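Local coordinates for protein dual function macrocyclase-peptidase POPB (Galerina marginata, PDB 5N4B) that cleaves peptides on the C-terminal side of prolyl residues and macrocyclises its substrate in the biosynthesis of the amanitin toxins, at residues A[40-45]-A[608-613]; A[38-41]-A[46-49]; A[583-588]-A[671-676]; A[635-638]-A[642-645]; A[228-233]-A[613-618]. The protein carries 1 engineered substitution. All coordinates share one frame; numbering follows the deposited sequence.

Contact 1 of 5, residues A[40-45]-A[608-613]; sequences WLEEST and LLKFHK
Glu42 and Lys610 both leave the backbone with CG beside the N and opposite the carbonyl carbon, at chi1 of -65° and -62°. From there the Glu42 chain runs on extended, whereas the lysine turns once, at chi3 (67°), and the two chains meet at roughly a right angle. The backbones themselves stay apart, with the CA atoms of Glu42 and Lys610 separated by 10.5 Å, so two side chains alone span the gap. Lys610 NZ forms a salt bridge with Glu42 OE2 at 2.6 Å, approaching on the syn lone pair, the side facing the other oxygen. Glu42 OE1 stands farther off, 3.2 Å from Lys610 NZ, and accepts from the Gln39 amide. OE2 has a second cationic partner, Lys672 of helix 668-680. Two ammonium groups on one oxygen would probably keep the carboxylate ionised, while Phe614 packs against its side. Here the salt bridge fastens the segment leading into helix 46-64 to the loop that follows strand 598-602, so that the N-terminal segment packs against the alpha/beta-hydrolase domain.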
# COMPACT_ATOMS: atom_id res chain seq x y z
N TRP A 40 -17.93 -22.86 -8.12
CA TRP A 40 -17.46 -23.76 -7.07
C TRP A 40 -16.04 -23.44 -6.62
O TRP A 40 -15.65 -23.81 -5.51
CB TRP A 40 -17.61 -25.22 -7.50
CG TRP A 40 -16.83 -25.59 -8.70
CD1 TRP A 40 -17.23 -25.48 -9.99
CD2 TRP A 40 -15.52 -26.13 -8.71
NE1 TRP A 40 -16.21 -25.93 -10.82
CE2 TRP A 40 -15.16 -26.34 -10.05
CE3 TRP A 40 -14.61 -26.48 -7.70
CZ2 TRP A 40 -13.93 -26.89 -10.42
CZ3 TRP A 40 -13.40 -27.02 -8.07
CH2 TRP A 40 -13.06 -27.21 -9.42
N LEU A 41 -15.26 -22.71 -7.41
CA LEU A 41 -13.93 -22.28 -7.01
C LEU A 41 -13.97 -21.15 -6.01
O LEU A 41 -12.91 -20.73 -5.54
CB LEU A 41 -13.09 -21.91 -8.24
CG LEU A 41 -12.59 -23.13 -9.01
CD1 LEU A 41 -11.98 -22.75 -10.37
CD2 LEU A 41 -11.52 -23.88 -8.19
N GLU A 42 -15.15 -20.64 -5.67
CA GLU A 42 -15.29 -19.69 -4.57
C GLU A 42 -15.15 -20.36 -3.21
O GLU A 42 -15.02 -19.65 -2.20
CB GLU A 42 -16.65 -19.00 -4.59
CG GLU A 42 -16.88 -18.12 -5.79
CD GLU A 42 -18.33 -17.73 -6.00
OE1 GLU A 42 -19.22 -17.97 -5.13
OE2 GLU A 42 -18.62 -17.13 -7.05
N GLU A 43 -15.19 -21.69 -3.18
CA GLU A 43 -15.39 -22.42 -1.94
C GLU A 43 -14.11 -23.07 -1.47
O GLU A 43 -13.09 -23.10 -2.18
CB GLU A 43 -16.43 -23.52 -2.15
CG GLU A 43 -17.74 -23.08 -2.77
CD GLU A 43 -18.67 -22.27 -1.84
OE1 GLU A 43 -18.28 -21.98 -0.68
OE2 GLU A 43 -19.78 -21.94 -2.32
N SER A 44 -14.16 -23.63 -0.27
CA SER A 44 -13.03 -24.35 0.27
C SER A 44 -13.50 -25.78 0.50
O SER A 44 -14.37 -26.03 1.35
CB SER A 44 -12.54 -23.70 1.56
OG SER A 44 -11.54 -24.50 2.14
N THR A 45 -12.99 -26.69 -0.32
CA THR A 45 -13.45 -28.07 -0.33
C THR A 45 -12.30 -28.98 -0.76
O THR A 45 -11.26 -28.54 -1.28
CB THR A 45 -14.59 -28.32 -1.32
OG1 THR A 45 -14.06 -28.22 -2.65
CG2 THR A 45 -15.75 -27.37 -1.15
N LEU A 608 -15.64 -9.02 -11.89
CA LEU A 608 -16.19 -7.71 -11.57
C LEU A 608 -17.71 -7.72 -11.44
O LEU A 608 -18.30 -6.68 -11.13
CB LEU A 608 -15.79 -6.65 -12.59
CG LEU A 608 -14.42 -6.06 -12.54
CD1 LEU A 608 -14.33 -4.94 -13.58
CD2 LEU A 608 -14.10 -5.48 -11.18
N LEU A 609 -18.36 -8.87 -11.65
CA LEU A 609 -19.78 -9.00 -11.36
C LEU A 609 -20.07 -9.41 -9.93
O LEU A 609 -21.15 -9.11 -9.43
CB LEU A 609 -20.49 -9.96 -12.32
CG LEU A 609 -20.47 -9.55 -13.78
CD1 LEU A 609 -21.20 -10.57 -14.60
CD2 LEU A 609 -21.06 -8.19 -13.97
N LYS A 610 -19.10 -10.02 -9.23
CA LYS A 610 -19.34 -10.53 -7.88
C LYS A 610 -18.36 -9.98 -6.84
O LYS A 610 -18.43 -10.39 -5.68
CB LYS A 610 -19.32 -12.07 -7.87
CG LYS A 610 -20.41 -12.76 -8.72
CD LYS A 610 -20.46 -14.33 -8.53
CE LYS A 610 -20.91 -14.73 -7.14
NZ LYS A 610 -21.11 -16.23 -7.00
N PHE A 611 -17.50 -9.03 -7.19
CA PHE A 611 -16.47 -8.59 -6.25
C PHE A 611 -17.08 -8.06 -4.95
O PHE A 611 -16.45 -8.15 -3.89
CB PHE A 611 -15.60 -7.48 -6.88
CG PHE A 611 -16.34 -6.16 -7.10
CD1 PHE A 611 -16.42 -5.23 -6.08
CD2 PHE A 611 -16.98 -5.87 -8.29
CE1 PHE A 611 -17.14 -4.05 -6.22
CE2 PHE A 611 -17.71 -4.71 -8.43
CZ PHE A 611 -17.77 -3.77 -7.42
N HIS A 612 -18.28 -7.47 -5.02
CA HIS A 612 -18.89 -6.84 -3.86
C HIS A 612 -19.54 -7.83 -2.92
O HIS A 612 -20.03 -7.40 -1.86
CB HIS A 612 -19.89 -5.78 -4.31
CG HIS A 612 -21.01 -6.31 -5.11
ND1 HIS A 612 -20.82 -7.14 -6.20
CD2 HIS A 612 -22.35 -6.10 -5.03
CE1 HIS A 612 -22.00 -7.46 -6.72
NE2 HIS A 612 -22.94 -6.83 -6.03
N LYS A 613 -19.52 -9.11 -3.24
CA LYS A 613 -20.12 -10.17 -2.43
C LYS A 613 -19.13 -10.85 -1.51
O LYS A 613 -19.51 -11.77 -0.77
CB LYS A 613 -20.75 -11.21 -3.34
CG LYS A 613 -21.84 -10.74 -4.31
CD LYS A 613 -22.93 -10.04 -3.62
CE LYS A 613 -24.20 -10.00 -4.45
NZ LYS A 613 -25.33 -9.69 -3.54

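Contact 2 of 5, residues A[38-41]-A[46-49]; sequences YQWL and DEVD
Trp40 lies sandwiched, with the Glu47 carboxylate over one face of its indole and Leu41 CG over the opposite face. The carboxylate is nearly parallel to the ring, the planes only 13° apart, and it sits toward the six-membered end, where Glu47 CD comes to 3.7 Å from Trp40 CZ3. Trp40 takes the crowded position between N and carbonyl carbon (chi1 61°), which turns the indole toward helix 46-64, and Glu47 reaches it with an extended chain whose CG is opposite its own N.

The tight, buried part of the contact belongs to Val48. Its CG2 wedges in near the ring plane at the edge, 3.8 Å from Trp40 CE3, and also packs 3.5 Å from Trp40 O. Leu41 joins less closely, its CD2 at 4.3 Å from Val48 CG2. The looser side is that of Glu47, which is partly exposed to solvent. Just before the helix, Thr45 occupies the N-cap and its OG1 accepts from Val48 N, capping the first turn of the helix that carries Glu47 and Val48.

Arg16 joins both partners: its backbone O accepts from Trp40 NE1, its side chain makes a cation-pi contact with the indole, and its NE forms a salt bridge with Glu47 OE2. A carboxylate laid on an electron-rich ring face would be poorly tolerated alone, so the cation of Arg16 probably offsets the negative charge.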
# COMPACT_ATOMS: atom_id res chain seq x y z
N TYR A 38 -17.55 -21.92 -12.91
CA TYR A 38 -16.52 -22.06 -11.90
C TYR A 38 -16.92 -21.42 -10.57
O TYR A 38 -16.06 -21.10 -9.73
CB TYR A 38 -15.16 -21.53 -12.42
CG TYR A 38 -14.79 -22.22 -13.73
CD1 TYR A 38 -14.65 -23.60 -13.82
CD2 TYR A 38 -14.62 -21.47 -14.90
CE1 TYR A 38 -14.35 -24.20 -15.01
CE2 TYR A 38 -14.33 -22.07 -16.08
CZ TYR A 38 -14.19 -23.42 -16.16
OH TYR A 38 -13.93 -24.02 -17.39
N GLN A 39 -18.23 -21.26 -10.34
CA GLN A 39 -18.69 -20.75 -9.05
C GLN A 39 -18.13 -21.56 -7.90
O GLN A 39 -17.85 -21.02 -6.83
CB GLN A 39 -20.23 -20.72 -9.01
CG GLN A 39 -20.80 -20.17 -7.68
CD GLN A 39 -20.74 -21.20 -6.56
OE1 GLN A 39 -20.94 -22.40 -6.79
NE2 GLN A 39 -20.43 -20.75 -5.33
N TRP A 40 -17.93 -22.86 -8.12
CA TRP A 40 -17.46 -23.76 -7.07
C TRP A 40 -16.04 -23.44 -6.62
O TRP A 40 -15.65 -23.81 -5.51
CB TRP A 40 -17.61 -25.22 -7.50
CG TRP A 40 -16.83 -25.59 -8.70
CD1 TRP A 40 -17.23 -25.48 -9.99
CD2 TRP A 40 -15.52 -26.13 -8.71
NE1 TRP A 40 -16.21 -25.93 -10.82
CE2 TRP A 40 -15.16 -26.34 -10.05
CE3 TRP A 40 -14.61 -26.48 -7.70
CZ2 TRP A 40 -13.93 -26.89 -10.42
CZ3 TRP A 40 -13.40 -27.02 -8.07
CH2 TRP A 40 -13.06 -27.21 -9.42
N LEU A 41 -15.26 -22.71 -7.41
CA LEU A 41 -13.93 -22.28 -7.01
C LEU A 41 -13.97 -21.15 -6.01
O LEU A 41 -12.91 -20.73 -5.54
CB LEU A 41 -13.09 -21.91 -8.24
CG LEU A 41 -12.59 -23.13 -9.01
CD1 LEU A 41 -11.98 -22.75 -10.37
CD2 LEU A 41 -11.52 -23.88 -8.19
N ASP A 46 -12.51 -30.29 -0.63
CA ASP A 46 -11.47 -31.19 -1.06
C ASP A 46 -11.27 -31.11 -2.58
O ASP A 46 -10.13 -31.21 -3.05
CB ASP A 46 -11.76 -32.62 -0.57
CG ASP A 46 -11.59 -32.79 0.96
OD1 ASP A 46 -10.95 -31.94 1.62
OD2 ASP A 46 -12.07 -33.80 1.52
N GLU A 47 -12.35 -30.89 -3.36
CA GLU A 47 -12.23 -30.75 -4.80
C GLU A 47 -11.42 -29.50 -5.16
O GLU A 47 -10.62 -29.52 -6.10
CB GLU A 47 -13.62 -30.67 -5.46
CG GLU A 47 -13.64 -30.62 -6.98
CD GLU A 47 -15.03 -30.31 -7.58
OE1 GLU A 47 -15.91 -29.75 -6.85
OE2 GLU A 47 -15.22 -30.54 -8.79
N VAL A 48 -11.63 -28.40 -4.44
CA VAL A 48 -10.83 -27.20 -4.70
C VAL A 48 -9.36 -27.45 -4.34
O VAL A 48 -8.46 -27.04 -5.08
CB VAL A 48 -11.41 -25.99 -3.98
CG1 VAL A 48 -10.47 -24.79 -4.13
CG2 VAL A 48 -12.80 -25.66 -4.50
N ASP A 49 -9.10 -28.15 -3.23
CA ASP A 49 -7.73 -28.47 -2.85
C ASP A 49 -7.03 -29.31 -3.91
O ASP A 49 -5.84 -29.10 -4.20
CB ASP A 49 -7.71 -29.23 -1.53
CG ASP A 49 -8.10 -28.38 -0.34
OD1 ASP A 49 -8.10 -27.14 -0.39
OD2 ASP A 49 -8.38 -29.01 0.71

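Contact 3 of 5, residues A[583-588]-A[671-676]; sequences LVMGSI and FKFIAT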
# COMPACT_ATOMS: atom_id res chain seq x y z
N LEU A 583 -5.85 -4.91 -13.52
CA LEU A 583 -5.29 -4.19 -14.66
C LEU A 583 -4.61 -5.14 -15.62
O LEU A 583 -4.84 -5.07 -16.84
CB LEU A 583 -4.34 -3.11 -14.14
CG LEU A 583 -3.60 -2.32 -15.21
CD1 LEU A 583 -4.56 -1.43 -15.99
CD2 LEU A 583 -2.50 -1.50 -14.58
N VAL A 584 -3.76 -6.02 -15.11
CA VAL A 584 -3.06 -6.99 -15.96
C VAL A 584 -4.03 -7.94 -16.66
O VAL A 584 -3.92 -8.17 -17.87
CB VAL A 584 -1.99 -7.72 -15.16
CG1 VAL A 584 -1.42 -8.89 -15.92
CG2 VAL A 584 -0.89 -6.77 -14.83
N MET A 585 -4.96 -8.51 -15.91
CA MET A 585 -5.88 -9.52 -16.47
C MET A 585 -6.79 -8.91 -17.50
O MET A 585 -6.97 -9.47 -18.59
CB MET A 585 -6.68 -10.19 -15.34
CG MET A 585 -5.77 -11.11 -14.51
SD MET A 585 -6.58 -12.14 -13.27
CE MET A 585 -6.53 -11.06 -11.85
N GLY A 586 -7.34 -7.72 -17.24
CA GLY A 586 -8.13 -7.05 -18.25
C GLY A 586 -7.33 -6.59 -19.46
O GLY A 586 -7.83 -6.60 -20.59
N SER A 587 -6.08 -6.18 -19.24
CA SER A 587 -5.26 -5.74 -20.35
C SER A 587 -4.99 -6.87 -21.31
O SER A 587 -4.96 -6.64 -22.52
CB SER A 587 -3.97 -5.12 -19.85
OG SER A 587 -4.19 -3.84 -19.22
N ILE A 588 -4.72 -8.08 -20.82
CA ILE A 588 -4.40 -9.17 -21.75
C ILE A 588 -5.64 -9.60 -22.52
O ILE A 588 -5.52 -9.99 -23.68
CB ILE A 588 -3.66 -10.37 -21.13
CG1 ILE A 588 -4.51 -11.16 -20.16
CG2 ILE A 588 -2.34 -9.94 -20.48
CD1 ILE A 588 -3.77 -12.39 -19.62
N PHE A 671 -8.68 -17.67 -9.48
CA PHE A 671 -9.04 -19.06 -9.82
C PHE A 671 -10.03 -19.11 -10.99
O PHE A 671 -9.86 -19.91 -11.93
CB PHE A 671 -9.64 -19.79 -8.61
CG PHE A 671 -8.74 -19.99 -7.46
CD1 PHE A 671 -7.37 -19.75 -7.53
CD2 PHE A 671 -9.29 -20.43 -6.24
CE1 PHE A 671 -6.57 -19.97 -6.39
CE2 PHE A 671 -8.50 -20.63 -5.14
CZ PHE A 671 -7.14 -20.39 -5.22
N LYS A 672 -11.07 -18.29 -10.94
CA LYS A 672 -12.02 -18.27 -12.04
C LYS A 672 -11.34 -17.81 -13.31
O LYS A 672 -11.61 -18.35 -14.39
CB LYS A 672 -13.21 -17.38 -11.72
CG LYS A 672 -14.15 -17.92 -10.67
CD LYS A 672 -15.40 -17.04 -10.62
CE LYS A 672 -16.26 -17.44 -9.50
NZ LYS A 672 -17.40 -16.53 -9.46
N PHE A 673 -10.49 -16.80 -13.22
CA PHE A 673 -9.86 -16.29 -14.43
C PHE A 673 -9.00 -17.35 -15.09
O PHE A 673 -9.10 -17.58 -16.30
CB PHE A 673 -9.11 -14.98 -14.17
CG PHE A 673 -8.59 -14.34 -15.41
CD1 PHE A 673 -9.48 -13.78 -16.32
CD2 PHE A 673 -7.25 -14.33 -15.69
CE1 PHE A 673 -9.03 -13.16 -17.47
CE2 PHE A 673 -6.78 -13.71 -16.85
CZ PHE A 673 -7.69 -13.15 -17.74
N ILE A 674 -8.14 -18.03 -14.32
CA ILE A 674 -7.24 -19.02 -14.92
C ILE A 674 -8.03 -20.22 -15.44
O ILE A 674 -7.73 -20.78 -16.50
CB ILE A 674 -6.09 -19.42 -13.98
CG1 ILE A 674 -4.95 -20.14 -14.73
CG2 ILE A 674 -6.60 -20.28 -12.86
CD1 ILE A 674 -4.26 -19.30 -15.77
N ALA A 675 -9.08 -20.63 -14.72
CA ALA A 675 -9.89 -21.74 -15.23
C ALA A 675 -10.56 -21.38 -16.54
O ALA A 675 -10.68 -22.21 -17.45
CB ALA A 675 -10.92 -22.12 -14.16
N THR A 676 -11.01 -20.13 -16.66
CA THR A 676 -11.65 -19.65 -17.88
C THR A 676 -10.65 -19.55 -19.03
O THR A 676 -10.95 -19.92 -20.16
CB THR A 676 -12.34 -18.31 -17.57
OG1 THR A 676 -13.31 -18.51 -16.54
CG2 THR A 676 -13.07 -17.78 -18.76
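Phe673 is the residue through which 671-676 meets Met585 and Ile588 of helix 579-590, and its neighbours show how one helix serves several directions. Phe671 turns to another partner, meeting Trp51 edge to face. Lys672 likewise points elsewhere, to Asp36 and Asp607, whose carboxylates form salt bridges with its NZ.

Phe673 follows, its CG opposite the backbone N (chi1 -173°), which carries the ring across to the other helix; the CA atoms of Met585 and Phe673 are 8.1 Å apart. Met585 CB lies over the ring face in a CH-pi contact, 4.0 Å from the Phe673 centroid and 19° off the normal. The thioether, bent round at chi3, makes a Met-aromatic contact that is oblique: SD is also 4.0 Å from the Phe673 centroid but 39° off the normal, and only 3.3 Å from Phe673 CD2. Ile588 CD1 takes the edge, 4.3 Å from Phe673 CE2. Next, Ile674 rests on Ile656 in the sheet. Thr676 ends the walk by folding back, Thr676 OG1 donating to Lys672 O at 2.7 Å. On the partner helix Ser587 OG does the same with Leu583 O, at 2.8 Å, so each hydroxyl finds its acceptor in its own helix, the buried one of Ser587 included.

Helix 579-590 packs on strand 598-602 through Val584, Met585 and Ile588, and helix 668-680 on strand 653-659 through Phe671, Phe673 and Ile674, in the manner of the alpha/beta-hydrolase fold. Helix 579-590 is the one that follows the nucleophile elbow, where the catalytic serine is here the engineered Ala578.

Contact 4 of 5, residues A[635-638]-A[642-645]; sequences YIYP and VHNV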
# COMPACT_ATOMS: atom_id res chain seq x y z
N TYR A 635 -21.73 -0.96 -18.00
CA TYR A 635 -20.32 -0.65 -18.25
C TYR A 635 -19.36 -1.59 -17.54
O TYR A 635 -18.21 -1.72 -17.97
CB TYR A 635 -20.01 0.82 -17.94
CG TYR A 635 -20.22 1.32 -16.54
CD1 TYR A 635 -19.39 0.97 -15.49
CD2 TYR A 635 -21.21 2.25 -16.26
CE1 TYR A 635 -19.58 1.48 -14.21
CE2 TYR A 635 -21.38 2.79 -15.00
CZ TYR A 635 -20.55 2.40 -13.96
OH TYR A 635 -20.71 2.93 -12.68
N ILE A 636 -19.82 -2.30 -16.50
CA ILE A 636 -18.98 -3.28 -15.80
C ILE A 636 -18.82 -4.57 -16.60
O ILE A 636 -17.71 -5.11 -16.74
CB ILE A 636 -19.57 -3.59 -14.41
CG1 ILE A 636 -19.53 -2.36 -13.54
CG2 ILE A 636 -18.82 -4.73 -13.74
CD1 ILE A 636 -20.44 -2.48 -12.26
N TYR A 637 -19.93 -5.13 -17.06
CA TYR A 637 -19.88 -6.43 -17.72
C TYR A 637 -18.92 -6.50 -18.87
O TYR A 637 -18.18 -7.50 -18.97
CB TYR A 637 -21.32 -6.78 -18.14
CG TYR A 637 -21.55 -8.15 -18.71
CD1 TYR A 637 -21.00 -9.28 -18.13
CD2 TYR A 637 -22.41 -8.32 -19.79
CE1 TYR A 637 -21.26 -10.55 -18.63
CE2 TYR A 637 -22.68 -9.61 -20.29
CZ TYR A 637 -22.09 -10.70 -19.69
OH TYR A 637 -22.34 -11.97 -20.16
N PRO A 638 -18.82 -5.50 -19.76
CA PRO A 638 -17.84 -5.60 -20.86
C PRO A 638 -16.39 -5.46 -20.44
O PRO A 638 -15.51 -5.72 -21.26
CB PRO A 638 -18.24 -4.45 -21.80
CG PRO A 638 -19.52 -3.91 -21.26
CD PRO A 638 -19.71 -4.34 -19.88
N VAL A 642 -13.12 -12.02 -16.20
CA VAL A 642 -13.66 -13.38 -16.18
C VAL A 642 -14.76 -13.56 -17.20
O VAL A 642 -15.03 -14.69 -17.60
CB VAL A 642 -14.18 -13.65 -14.75
CG1 VAL A 642 -15.16 -14.82 -14.70
CG2 VAL A 642 -13.01 -13.92 -13.78
N HIS A 643 -15.41 -12.48 -17.63
CA HIS A 643 -16.55 -12.55 -18.54
C HIS A 643 -16.25 -12.16 -19.97
O HIS A 643 -17.18 -12.11 -20.77
CB HIS A 643 -17.70 -11.72 -17.98
CG HIS A 643 -18.09 -12.16 -16.62
ND1 HIS A 643 -17.63 -11.55 -15.47
CD2 HIS A 643 -18.79 -13.24 -16.22
CE1 HIS A 643 -18.05 -12.23 -14.42
NE2 HIS A 643 -18.77 -13.26 -14.85
N ASN A 644 -14.98 -11.90 -20.31
CA ASN A 644 -14.63 -11.41 -21.63
C ASN A 644 -13.53 -12.21 -22.31
O ASN A 644 -12.94 -11.73 -23.28
CB ASN A 644 -14.34 -9.92 -21.56
CG ASN A 644 -15.62 -9.14 -21.38
OD1 ASN A 644 -16.37 -8.90 -22.35
ND2 ASN A 644 -15.95 -8.82 -20.14
N VAL A 645 -13.23 -13.41 -21.83
CA VAL A 645 -12.22 -14.26 -22.47
C VAL A 645 -12.81 -14.81 -23.76
O VAL A 645 -13.98 -15.17 -23.81
CB VAL A 645 -11.80 -15.39 -21.52
CG1 VAL A 645 -10.81 -16.28 -22.21
CG2 VAL A 645 -11.23 -14.83 -20.23
O HOH W 1 -19.30 -8.94 -21.94
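The connection between helix 630-636 and strand 653-659 doubles back on itself, so that Tyr637 and Pro638 come to face His643 and Asn644. What closes the turn is the Asn644 amide. Its CG is opposite the carbonyl carbon, and this lets ND2 donate to Tyr637 O at 2.8 Å with an N-H...O angle of 158°. The bond is well directed at both ends: the donor lies in the carbonyl plane, and the acceptor is just 2° out of the amide plane. ND2 also donates to Ser640 O inside the turn, so one side-chain nitrogen ties together two backbone carbonyls.

A water adds a second link on the other branch. It donates to Asn644 OD1 at 3.0 Å, makes a weak, long bond to Tyr637 O, and sits over the centre of the Tyr637 ring. The apolar part is modest: His643 CB approaches Tyr637 CE1 at 3.8 Å, with the side chains crossing at about a right angle. The two rings are oblique to each other, their planes 52° apart, and Ser640 OG bonds His643 ND1 to hold the imidazole.

Around this surface turn, Tyr637 stacks on Phe633 of helix 630-636 and lies against Val32 and Val34 of strand 30-35. His643 touches Val34 too, while Val642 and Val645 rest on helix 668-680.

Contact 5 of 5, residues A[228-233]-A[613-618]; sequences GTRSDR and KFTGGQ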
# COMPACT_ATOMS: atom_id res chain seq x y z
N GLY A 228 -21.02 -16.23 11.93
CA GLY A 228 -20.95 -15.18 10.93
C GLY A 228 -20.18 -15.61 9.69
O GLY A 228 -19.87 -16.77 9.45
N THR A 229 -19.86 -14.61 8.90
CA THR A 229 -19.14 -14.85 7.67
C THR A 229 -17.85 -14.09 7.77
O THR A 229 -17.63 -13.30 8.71
CB THR A 229 -19.93 -14.35 6.47
OG1 THR A 229 -20.11 -12.93 6.59
CG2 THR A 229 -21.31 -15.03 6.40
N ARG A 230 -17.01 -14.24 6.76
CA ARG A 230 -15.76 -13.51 6.75
C ARG A 230 -16.07 -12.11 6.26
O ARG A 230 -16.10 -11.81 5.06
CB ARG A 230 -14.75 -14.22 5.87
CG ARG A 230 -13.40 -13.74 6.11
CD ARG A 230 -12.40 -14.39 5.18
NE ARG A 230 -11.03 -14.12 5.54
CZ ARG A 230 -9.98 -14.38 4.74
NH1 ARG A 230 -10.18 -14.93 3.56
NH2 ARG A 230 -8.75 -14.10 5.14
N SER A 231 -16.38 -11.24 7.21
CA SER A 231 -16.79 -9.91 6.83
C SER A 231 -16.62 -9.04 8.05
O SER A 231 -16.65 -9.50 9.21
CB SER A 231 -18.22 -9.85 6.29
OG SER A 231 -19.14 -9.66 7.32
N ASP A 232 -16.33 -7.79 7.77
CA ASP A 232 -16.04 -6.81 8.79
C ASP A 232 -17.15 -5.77 8.71
O ASP A 232 -17.17 -4.94 7.80
CB ASP A 232 -14.66 -6.21 8.54
CG ASP A 232 -13.57 -7.25 8.54
OD1 ASP A 232 -13.58 -8.16 9.39
OD2 ASP A 232 -12.70 -7.13 7.64
N ARG A 233 -18.06 -5.82 9.67
CA ARG A 233 -19.19 -4.91 9.72
C ARG A 233 -19.36 -4.41 11.15
O ARG A 233 -18.90 -5.02 12.12
CB ARG A 233 -20.49 -5.56 9.22
CG ARG A 233 -20.46 -5.93 7.78
CD ARG A 233 -20.54 -4.69 6.91
NE ARG A 233 -20.68 -5.01 5.49
CZ ARG A 233 -19.67 -5.22 4.65
NH1 ARG A 233 -18.40 -5.15 5.05
NH2 ARG A 233 -19.96 -5.51 3.39
N LYS A 613 -19.52 -9.11 -3.24
CA LYS A 613 -20.12 -10.17 -2.43
C LYS A 613 -19.13 -10.85 -1.51
O LYS A 613 -19.51 -11.77 -0.77
CB LYS A 613 -20.75 -11.21 -3.34
CG LYS A 613 -21.84 -10.74 -4.31
CD LYS A 613 -22.93 -10.04 -3.62
CE LYS A 613 -24.20 -10.00 -4.45
NZ LYS A 613 -25.33 -9.69 -3.54
N PHE A 614 -17.86 -10.45 -1.50
CA PHE A 614 -16.80 -11.14 -0.76
C PHE A 614 -16.04 -10.13 0.08
O PHE A 614 -15.68 -9.05 -0.42
CB PHE A 614 -15.84 -11.86 -1.72
CG PHE A 614 -16.51 -12.93 -2.48
CD1 PHE A 614 -16.56 -14.20 -1.98
CD2 PHE A 614 -17.10 -12.66 -3.69
CE1 PHE A 614 -17.23 -15.20 -2.66
CE2 PHE A 614 -17.76 -13.63 -4.39
CZ PHE A 614 -17.82 -14.92 -3.87
N THR A 615 -15.71 -10.53 1.32
CA THR A 615 -15.00 -9.75 2.33
C THR A 615 -15.34 -8.26 2.23
O THR A 615 -16.51 -7.90 2.40
CB THR A 615 -13.49 -10.04 2.32
OG1 THR A 615 -12.93 -9.69 1.06
CG2 THR A 615 -13.20 -11.52 2.57
N GLY A 616 -14.37 -7.43 1.92
CA GLY A 616 -14.59 -5.98 1.92
C GLY A 616 -14.81 -5.35 0.54
O GLY A 616 -14.71 -4.12 0.37
N GLY A 617 -15.18 -6.19 -0.42
CA GLY A 617 -15.36 -5.74 -1.79
C GLY A 617 -16.44 -4.71 -1.98
O GLY A 617 -16.35 -3.95 -2.94
N GLN A 618 -17.45 -4.65 -1.11
CA GLN A 618 -18.50 -3.65 -1.29
C GLN A 618 -17.94 -2.23 -1.27
O GLN A 618 -18.50 -1.32 -1.91
CB GLN A 618 -19.60 -3.82 -0.23
CG GLN A 618 -19.21 -3.39 1.15
CD GLN A 618 -18.06 -4.20 1.74
OE1 GLN A 618 -17.93 -5.43 1.51
NE2 GLN A 618 -17.25 -3.53 2.57
O HOH W 2 -16.63 -12.93 2.58
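Thr615 takes the first corner of a type II' beta turn running from Phe614 to Gly617, with a positive phi (33°) at a place more often held by glycine, and it faces Arg230, the centre of an inverse gamma turn; the touching backbones run 46° apart. Gly617 N to Phe614 O, at 2.9 Å, closes the beta turn.

The two backbones meet through Arg230 O. Thr615 CA points a C-H at this oxygen across 3.6 Å, and a water donates to Arg230 O (2.8 Å) while accepting from Thr615 N (2.9 Å). The side chains then run alongside each other in the same direction, Thr615 CG2 resting 4.0 Å from Arg230 CD. Arg230 is extended, its CG opposite its own N, and so its guanidinium passes well beyond the threonine, where NH2 pairs with Asp168 and donates to Gly661 O. Thr615 OG1 is likewise held from outside, by Gly663 O.

A second meeting joins Arg233 and Gln618, which come from opposite directions with their flat groups 66° apart. The Gln618 oxygen lies at the guanidinium edge, but the amide is modelled too close to Arg233 for its details to be trusted. Within its own segment Arg233 NH1 donates to Asp232 O at 3.0 Å, from above the carbonyl plane.

Here propeller loop 228-233 faces the hydrolase domain, and the side chain of Arg230 lies about 6 Å from that of the catalytic Asp662 and about 7 Å from that of His699. Small apolar touches, a bridging water and a few polar bonds are consistent with an interface that can form and part as the domains close over substrate.

Overall arrangement
From the N terminus, contact 2 closes first, over a loop of four residues between 38-41 and the start of helix 46-64. Contact 1 sets out from the same stretch and closes only at 608-613, some 560 residues on. Contact 5 opens inside that span, at propeller loop 228-233, and closes at 613-618, crossing contact 1 and sharing Lys613 with it. Contact 3 opens at 583-588 and closes at 671-676, so it crosses both, and contact 4, over just three residues, nests within its loop. Contacts 1 to 4 thus tie the N-terminal segment and helix 46-64 to the hydrolase domain with its helices 579-590, 630-636 and 668-680, whereas contact 5 reaches across to the propeller.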